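Local atomic coordinates of arginyl-trna synthetase (Thermus thermophilus, PDB entry 1IQ0), a protein that probably joins L-arginine to its cognate tRNA at the expense of ATP, as a monomeric class I aminoacyl-tRNA synthetase. Residues 511-516 / 527-531. Residues are numbered along the deposited sequence; the frame is centred on the assembly and turned at random.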
loop_
_atom_site.group_PDB
_atom_site.type_symbol
_atom_site.label_atom_id
_atom_site.label_comp_id
_atom_site.label_asym_id
_atom_site.label_seq_id
_atom_site.Cartn_x
_atom_site.Cartn_y
_atom_site.Cartn_z
ATOM N N ASP A 511 14.527 14.084 -4.004
ATOM C CA ASP A 511 13.432 13.412 -4.695
ATOM C C ASP A 511 12.577 12.528 -3.798
ATOM O O ASP A 511 11.575 11.975 -4.245
ATOM C CB ASP A 511 13.971 12.563 -5.847
ATOM C CG ASP A 511 14.631 13.392 -6.913
ATOM O OD1 ASP A 511 14.161 14.520 -7.159
ATOM O OD2 ASP A 511 15.609 12.918 -7.520
ATOM N N PHE A 512 12.967 12.397 -2.537
ATOM C CA PHE A 512 12.238 11.555 -1.598
ATOM C C PHE A 512 10.769 11.929 -1.370
ATOM O O PHE A 512 9.882 11.078 -1.451
ATOM C CB PHE A 512 12.949 11.544 -0.251
ATOM C CG PHE A 512 12.175 10.846 0.831
ATOM C CD1 PHE A 512 11.916 9.482 0.746
ATOM C CD2 PHE A 512 11.690 11.556 1.925
ATOM C CE1 PHE A 512 11.187 8.834 1.736
ATOM C CE2 PHE A 512 10.956 10.917 2.922
ATOM C CZ PHE A 512 10.705 9.554 2.826
ATOM N N GLU A 513 10.516 13.197 -1.065
ATOM C CA GLU A 513 9.159 13.640 -0.803
ATOM C C GLU A 513 8.249 13.473 -2.019
ATOM O O GLU A 513 7.074 13.135 -1.877
ATOM C CB GLU A 513 9.169 15.091 -0.294
ATOM C CG GLU A 513 9.939 15.247 1.028
ATOM C CD GLU A 513 9.677 16.572 1.740
ATOM O OE1 GLU A 513 9.778 17.638 1.095
ATOM O OE2 GLU A 513 9.375 16.544 2.953
ATOM N N GLU A 514 8.790 13.680 -3.213
ATOM C CA GLU A 514 7.987 13.524 -4.417
ATOM C C GLU A 514 7.617 12.057 -4.622
ATOM O O GLU A 514 6.510 11.743 -5.072
ATOM C CB GLU A 514 8.745 14.036 -5.642
ATOM C CG GLU A 514 7.921 14.033 -6.928
ATOM C CD GLU A 514 6.637 14.847 -6.812
ATOM O OE1 GLU A 514 6.692 15.979 -6.286
ATOM O OE2 GLU A 514 5.574 14.359 -7.256
ATOM N N ALA A 515 8.547 11.161 -4.306
ATOM C CA ALA A 515 8.285 9.735 -4.450
ATOM C C ALA A 515 7.167 9.344 -3.485
ATOM O O ALA A 515 6.289 8.552 -3.824
ATOM C CB ALA A 515 9.550 8.922 -4.148
ATOM N N VAL A 516 7.200 9.906 -2.280
ATOM C CA VAL A 516 6.172 9.608 -1.293
ATOM C C VAL A 516 4.792 10.149 -1.692
ATOM O O VAL A 516 3.786 9.438 -1.602
ATOM C CB VAL A 516 6.536 10.175 0.083
ATOM C CG1 VAL A 516 5.378 9.963 1.049
ATOM C CG2 VAL A 516 7.786 9.491 0.610
ATOM N N VAL A 527 6.381 2.977 -6.433
ATOM C CA VAL A 527 7.132 4.176 -6.790
ATOM C C VAL A 527 8.081 4.536 -5.641
ATOM O O VAL A 527 9.197 4.989 -5.866
ATOM C CB VAL A 527 6.189 5.366 -7.096
ATOM C CG1 VAL A 527 6.993 6.654 -7.249
ATOM C CG2 VAL A 527 5.415 5.088 -8.388
ATOM N N LEU A 528 7.643 4.310 -4.409
ATOM C CA LEU A 528 8.486 4.607 -3.258
ATOM C C LEU A 528 9.563 3.534 -3.179
ATOM O O LEU A 528 10.728 3.824 -2.919
ATOM C CB LEU A 528 7.673 4.586 -1.964
ATOM C CG LEU A 528 8.170 5.418 -0.772
ATOM C CD1 LEU A 528 7.859 4.661 0.502
ATOM C CD2 LEU A 528 9.658 5.710 -0.864
ATOM N N ALA A 529 9.153 2.289 -3.399
ATOM C CA ALA A 529 10.070 1.165 -3.356
ATOM C C ALA A 529 11.196 1.392 -4.349
ATOM O O ALA A 529 12.364 1.225 -4.016
ATOM C CB ALA A 529 9.327 -0.131 -3.686
ATOM N N GLN A 530 10.839 1.784 -5.568
ATOM C CA GLN A 530 11.830 2.027 -6.605
ATOM C C GLN A 530 12.741 3.196 -6.216
ATOM O O GLN A 530 13.944 3.151 -6.450
ATOM C CB GLN A 530 11.140 2.306 -7.942
ATOM C CG GLN A 530 12.091 2.489 -9.118
ATOM C CD GLN A 530 13.043 1.315 -9.288
ATOM O OE1 GLN A 530 12.616 0.160 -9.396
ATOM N NE2 GLN A 530 14.343 1.606 -9.308
ATOM N N TYR A 531 12.175 4.242 -5.621
ATOM C CA TYR A 531 12.994 5.372 -5.200
ATOM C C TYR A 531 14.045 4.919 -4.184
ATOM O O TYR A 531 15.190 5.377 -4.214
ATOM C CB TYR A 531 12.151 6.471 -4.542
ATOM C CG TYR A 531 13.016 7.513 -3.862
ATOM C CD1 TYR A 531 13.742 8.444 -4.613
ATOM C CD2 TYR A 531 13.172 7.526 -2.474
ATOM C CE1 TYR A 531 14.607 9.362 -3.995
ATOM C CE2 TYR A 531 14.038 8.440 -1.846
ATOM C CZ TYR A 531 14.751 9.352 -2.619
ATOM O OH TYR A 531 15.611 10.253 -2.020
#
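Tyr531 lies with one face of its ring over the Asp511-Phe512 backbone. The CA of Phe512 sits 3.9 Å from the centroid of that ring, over the face, a CH-pi contact, and the carbonyl O of Asp511 overhangs the same ring near its rim. At the root of the tyrosine, CB of Ala515 meets CB of Tyr531 at 3.6 Å, and the small methyl group is consistent with the close backbones here, Ala515 CA and Leu528 CA being 5.3 Å apart. The phenyl ring of Phe512 stands next to the tyrosine rather than on it: CE2 of Tyr531 reaches the phenylalanine edge 3.5 Å from CD1, and the ring planes are inclined at 44°. Next to this pair, CD2 of Leu528 approaches CE1 of Phe512 obliquely at 4.3 Å, while Leu528 CG meets CG2 of Val516, which also sits over one face of the Phe512 ring, toward its rim.

Tyr531 swings its ring out opposite its own backbone N (chi1 169°), across the Phe512 backbone, and its hydroxyl hydrogen-bonds the carbonyl O of Asp508, which fixes the far end of the ring. Cutting Tyr531 back to an alanine is likely to uncover Phe512 CA and the edge of its ring, and to leave the Asp508 carbonyl without this hydroxyl. Of the Asp511 side chain, CB touches the tyrosine ring; the carboxylate forms salt bridges with Arg3 and Arg27.

Both segments belong to the helical anticodon-binding domain of the DALR family, where helices 512-522 and 525-544 pair as a roughly antiparallel hairpin; the axes of 512-516 and 527-531 come within 8.9 Å at 155°. Helix 562-583 touches Phe512 and Leu528, helix 120-138 reaches both of them and Val516, and the arginine partners of Asp511 come from helix 3-15 and strand 26-27.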